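Local coordinates for protein telethonin (Homo sapiens, PDB 1YA5) that joins two titin molecules in antiparallel fashion at the sarcomeric Z-disk and acts as a muscle assembly regulating factor, at residues E42-T45 with Q46-E49; Q79-Q82 with L83-R87. The protein carries 4 engineered substitutions. One frame throughout, in Å; residues are numbered along the deposited sequence.

Contact 1 of 2, residues E42-T45 with Q46-E49; sequences EEDT and QRHE
Asp44 and Glu49 face each other as an antiparallel hydrogen-bonded pair at the end of a beta hairpin, where strands 39-44 and 49-62 are joined by a short turn. Asp44 N gives a hydrogen bond to Glu49 O (2.7 Å). Glu49 N returns one to Asp44 O (3.1 Å). His48 and Glu49 both face Asp44, a G1 beta bulge; His48 N adds a weak bond to Asp44 O, and the positive phi of His48 (61°) lets the chain turn here. The Asp44 CG stands anti to the backbone N (chi1 -160°), which carries OD1 to the amides of the loop. Asp44 OD1 takes two of them, one well formed and one weak. Arg47 N bonds to Asp44 OD1 at 3.0 Å, coming from above the carboxylate plane, and Gln46 N adds the weak bond. Arg47 does not pair with Asp44 through its guanidinium, whose plane is nearly perpendicular to the carboxylate. Its NH1 makes a salt bridge with Glu49 OE1, which also bonds to the backbone of a chain of another protein. On the aliphatic part of Arg47, CB lies 3.6 Å from Asp44 OD1.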
loop_
_atom_site.group_PDB
_atom_site.type_symbol
_atom_site.label_atom_id
_atom_site.label_comp_id
_atom_site.label_asym_id
_atom_site.label_seq_id
_atom_site.Cartn_x
_atom_site.Cartn_y
_atom_site.Cartn_z
ATOM N N GLU C 42 -2.948 -13.243 -24.663
ATOM C CA GLU C 42 -2.014 -13.627 -25.697
ATOM C C GLU C 42 -2.780 -14.472 -26.709
ATOM O O GLU C 42 -3.391 -15.450 -26.316
ATOM C CB GLU C 42 -0.899 -14.482 -25.077
ATOM C CG GLU C 42 -0.289 -13.919 -23.799
ATOM C CD GLU C 42 1.077 -14.529 -23.487
ATOM O OE1 GLU C 42 1.391 -15.607 -24.019
ATOM O OE2 GLU C 42 1.853 -13.943 -22.707
ATOM N N GLU C 43 -2.761 -14.099 -27.991
ATOM C CA GLU C 43 -3.321 -14.946 -29.055
ATOM C C GLU C 43 -2.256 -15.558 -29.967
ATOM O O GLU C 43 -1.562 -14.847 -30.681
ATOM C CB GLU C 43 -4.308 -14.165 -29.919
ATOM C CG GLU C 43 -5.525 -13.685 -29.169
ATOM C CD GLU C 43 -5.141 -12.697 -28.096
ATOM O OE1 GLU C 43 -4.367 -11.772 -28.455
ATOM O OE2 GLU C 43 -5.581 -12.855 -26.912
ATOM N N ASP C 44 -2.146 -16.882 -29.951
ATOM C CA ASP C 44 -1.278 -17.602 -30.871
ATOM C C ASP C 44 -2.076 -18.052 -32.083
ATOM O O ASP C 44 -2.685 -19.118 -32.054
ATOM C CB ASP C 44 -0.726 -18.838 -30.180
ATOM C CG ASP C 44 0.512 -19.364 -30.845
ATOM O OD1 ASP C 44 0.509 -19.548 -32.081
ATOM O OD2 ASP C 44 1.509 -19.591 -30.135
ATOM N N THR C 45 -2.078 -17.249 -33.140
ATOM C CA THR C 45 -2.933 -17.513 -34.297
ATOM C C THR C 45 -2.330 -18.582 -35.199
ATOM O O THR C 45 -2.962 -19.056 -36.150
ATOM C CB THR C 45 -3.151 -16.256 -35.134
ATOM O OG1 THR C 45 -1.969 -15.444 -35.079
ATOM C CG2 THR C 45 -4.329 -15.453 -34.597
ATOM N N GLN C 46 -1.100 -18.964 -34.904
ATOM C CA GLN C 46 -0.509 -20.052 -35.641
ATOM C C GLN C 46 -0.960 -21.400 -35.090
ATOM O O GLN C 46 -1.229 -22.325 -35.862
ATOM C CB GLN C 46 0.996 -19.963 -35.592
ATOM C CG GLN C 46 1.629 -21.313 -35.651
ATOM C CD GLN C 46 3.112 -21.224 -35.747
ATOM O OE1 GLN C 46 3.765 -22.132 -36.268
ATOM N NE2 GLN C 46 3.670 -20.121 -35.259
ATOM N N ARG C 47 -1.037 -21.509 -33.761
ATOM C CA ARG C 47 -1.396 -22.761 -33.098
ATOM C C ARG C 47 -2.856 -22.790 -32.643
ATOM O O ARG C 47 -3.340 -23.816 -32.176
ATOM C CB ARG C 47 -0.495 -23.003 -31.892
ATOM C CG ARG C 47 0.879 -23.616 -32.205
ATOM C CD ARG C 47 1.836 -23.449 -31.017
ATOM N NE ARG C 47 2.528 -24.677 -30.607
ATOM C CZ ARG C 47 1.935 -25.825 -30.265
ATOM N NH1 ARG C 47 0.611 -25.949 -30.294
ATOM N NH2 ARG C 47 2.673 -26.870 -29.907
ATOM N N HIS C 48 -3.550 -21.664 -32.775
ATOM C CA HIS C 48 -4.922 -21.537 -32.286
ATOM C C HIS C 48 -4.994 -21.736 -30.782
ATOM O O HIS C 48 -5.796 -22.527 -30.272
ATOM C CB HIS C 48 -5.865 -22.522 -32.979
ATOM C CG HIS C 48 -5.693 -22.582 -34.457
ATOM N ND1 HIS C 48 -5.562 -21.454 -35.234
ATOM C CD2 HIS C 48 -5.627 -23.632 -35.303
ATOM C CE1 HIS C 48 -5.424 -21.805 -36.498
ATOM N NE2 HIS C 48 -5.450 -23.122 -36.565
ATOM N N GLU C 49 -4.142 -21.014 -30.070
ATOM C CA GLU C 49 -4.174 -21.031 -28.619
ATOM C C GLU C 49 -4.311 -19.609 -28.072
ATOM O O GLU C 49 -3.643 -18.683 -28.537
ATOM C CB GLU C 49 -2.927 -21.717 -28.089
ATOM C CG GLU C 49 -2.779 -23.159 -28.534
ATOM C CD GLU C 49 -1.364 -23.682 -28.348
ATOM O OE1 GLU C 49 -1.075 -24.826 -28.764
ATOM O OE2 GLU C 49 -0.535 -22.949 -27.776
#

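Contact 2 of 2, residues Q79-Q82 with L83-R87; sequences QEYQ and LPYQR
From Tyr81 through Gln82 the chain is extended, and past Leu83 a cis peptide bond before Pro84 turns it so that Tyr85 and Gln86 come back beside the strand end. The two tyrosines meet first. The Tyr81 ring receives Tyr85 CE1 at its edge, in the ring plane, and Tyr85 CE1 lies 3.5 Å from Tyr81 CD2. The ring planes are 63° apart and the centroids 5.8 Å apart, so the pair is oblique. Tyr85 reaches this place with CG anti to its own backbone N (chi1 -168°), which swings the ring toward Tyr81. Leu83 CD2 packs against Tyr81 CB at 4.2 Å. This is the exit from strand 78-82, the last strand of this chain's antiparallel sheet. Strand 68-73 pairs with it, and the ladder is carried on by backbone bonds between Leu83 and Leu67. Leu83 and Tyr81 also rest on Met69 and Met71 respectively. A chain of another protein packs against Tyr81 and Tyr85: the Tyr85 backbone N bonds to one of its acidic side chains, and Tyr81 OH bonds weakly to its backbone. Gln86 NE2 lies 2.7 Å from Gln82 O, a weak bond, and a doubtful one because this side chain also runs into Pro84 O. Gln82 is bent at its second torsion and folds back on the adjoining residue, where its NE2 makes a weak bond with Leu83 O at 3.4 Å.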
loop_
_atom_site.group_PDB
_atom_site.type_symbol
_atom_site.label_atom_id
_atom_site.label_comp_id
_atom_site.label_asym_id
_atom_site.label_seq_id
_atom_site.Cartn_x
_atom_site.Cartn_y
_atom_site.Cartn_z
ATOM N N GLN C 79 8.118 1.385 -1.410
ATOM C CA GLN C 79 9.067 2.449 -1.671
ATOM C C GLN C 79 8.847 3.560 -0.684
ATOM O O GLN C 79 7.694 3.868 -0.344
ATOM C CB GLN C 79 9.015 2.954 -3.114
ATOM C CG GLN C 79 9.789 4.254 -3.319
ATOM C CD GLN C 79 10.432 4.366 -4.681
ATOM O OE1 GLN C 79 10.427 3.417 -5.453
ATOM N NE2 GLN C 79 10.985 5.531 -4.985
ATOM N N GLU C 80 9.962 4.148 -0.239
ATOM C CA GLU C 80 9.947 5.180 0.773
ATOM C C GLU C 80 10.398 6.541 0.241
ATOM O O GLU C 80 11.414 6.656 -0.448
ATOM C CB GLU C 80 10.806 4.747 1.950
ATOM C CG GLU C 80 10.756 5.674 3.150
ATOM C CD GLU C 80 11.427 5.069 4.375
ATOM O OE1 GLU C 80 10.670 4.572 5.250
ATOM O OE2 GLU C 80 12.690 5.093 4.473
ATOM N N TYR C 81 9.644 7.578 0.581
ATOM C CA TYR C 81 9.937 8.926 0.127
ATOM C C TYR C 81 10.126 9.877 1.300
ATOM O O TYR C 81 9.458 9.754 2.315
ATOM C CB TYR C 81 8.799 9.433 -0.750
ATOM C CG TYR C 81 8.528 8.583 -1.975
ATOM C CD1 TYR C 81 7.736 7.442 -1.899
ATOM C CD2 TYR C 81 9.032 8.943 -3.212
ATOM C CE1 TYR C 81 7.471 6.683 -3.023
ATOM C CE2 TYR C 81 8.775 8.197 -4.327
ATOM C CZ TYR C 81 8.002 7.068 -4.240
ATOM O OH TYR C 81 7.776 6.317 -5.379
ATOM N N GLN C 82 11.031 10.836 1.158
ATOM C CA GLN C 82 11.186 11.874 2.160
ATOM C C GLN C 82 10.512 13.169 1.733
ATOM O O GLN C 82 10.930 13.757 0.763
ATOM C CB GLN C 82 12.656 12.141 2.379
ATOM C CG GLN C 82 12.904 13.300 3.336
ATOM C CD GLN C 82 12.467 12.954 4.738
ATOM O OE1 GLN C 82 12.824 11.886 5.256
ATOM N NE2 GLN C 82 11.671 13.833 5.358
ATOM N N LEU C 83 9.493 13.622 2.459
ATOM C CA LEU C 83 8.712 14.787 2.044
ATOM C C LEU C 83 9.255 16.085 2.598
ATOM O O LEU C 83 9.862 16.093 3.659
ATOM C CB LEU C 83 7.268 14.664 2.502
ATOM C CG LEU C 83 6.498 13.402 2.149
ATOM C CD1 LEU C 83 4.986 13.704 2.099
ATOM C CD2 LEU C 83 7.019 12.945 0.808
ATOM N N PRO C 84 9.040 17.200 1.876
ATOM C CA PRO C 84 8.536 17.262 0.490
ATOM C C PRO C 84 9.525 16.693 -0.506
ATOM O O PRO C 84 10.723 16.881 -0.345
ATOM C CB PRO C 84 8.397 18.762 0.250
ATOM C CG PRO C 84 9.379 19.379 1.205
ATOM C CD PRO C 84 9.249 18.549 2.434
ATOM N N TYR C 85 8.991 16.001 -1.510
ATOM C CA TYR C 85 9.833 15.293 -2.456
ATOM C C TYR C 85 10.798 16.253 -3.114
ATOM O O TYR C 85 10.415 17.338 -3.564
ATOM C CB TYR C 85 9.007 14.555 -3.515
ATOM C CG TYR C 85 9.837 13.582 -4.329
ATOM C CD1 TYR C 85 10.320 12.409 -3.760
ATOM C CD2 TYR C 85 10.161 13.845 -5.649
ATOM C CE1 TYR C 85 11.099 11.528 -4.485
ATOM C CE2 TYR C 85 10.943 12.969 -6.385
ATOM C CZ TYR C 85 11.412 11.812 -5.800
ATOM O OH TYR C 85 12.185 10.934 -6.538
ATOM N N GLN C 86 12.053 15.823 -3.159
ATOM C CA GLN C 86 13.156 16.676 -3.576
ATOM C C GLN C 86 13.892 16.038 -4.726
ATOM O O GLN C 86 14.828 15.260 -4.555
ATOM C CB GLN C 86 14.099 16.951 -2.413
ATOM C CG GLN C 86 13.380 17.152 -1.096
ATOM C CD GLN C 86 13.062 15.827 -0.412
ATOM O OE1 GLN C 86 13.263 15.699 0.798
ATOM N NE2 GLN C 86 12.559 14.817 -1.133
ATOM N N ARG C 87 13.426 16.400 -5.909
ATOM C CA ARG C 87 13.847 15.807 -7.152
ATOM C C ARG C 87 15.343 15.979 -7.360
ATOM O O ARG C 87 15.992 16.787 -6.692
ATOM C CB ARG C 87 13.111 16.500 -8.291
ATOM C CG ARG C 87 12.034 17.463 -7.799
ATOM C CD ARG C 87 10.687 16.999 -8.307
ATOM N NE ARG C 87 9.591 17.346 -7.411
ATOM C CZ ARG C 87 8.345 17.555 -7.831
ATOM N NH1 ARG C 87 8.060 17.465 -9.127
ATOM N NH2 ARG C 87 7.386 17.856 -6.964
#

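Overall arrangement
Contact 1 closes before contact 2 opens along the chain. Their centres lie about 45 Å apart and their nearest atoms about 26 Å, so they do not touch. Both reach the same antiparallel sheet. The 42-49 hairpin sits at a far end of this elongated chain, its centre about 37 Å from the centre of the chain, and joins strand 39-44 to strand 49-62. Residues 79-87 lie nearer the middle, with about 15 Å between the centre of contact 2 and that of the chain, where the last strand, 78-82, runs out into the C-terminal tail. Strand 68-73 links the two by pairing with both 49-62 and 78-82. Each site meets a chain of another protein, consistent with an elongated sheet that holds titin chains at well-separated places.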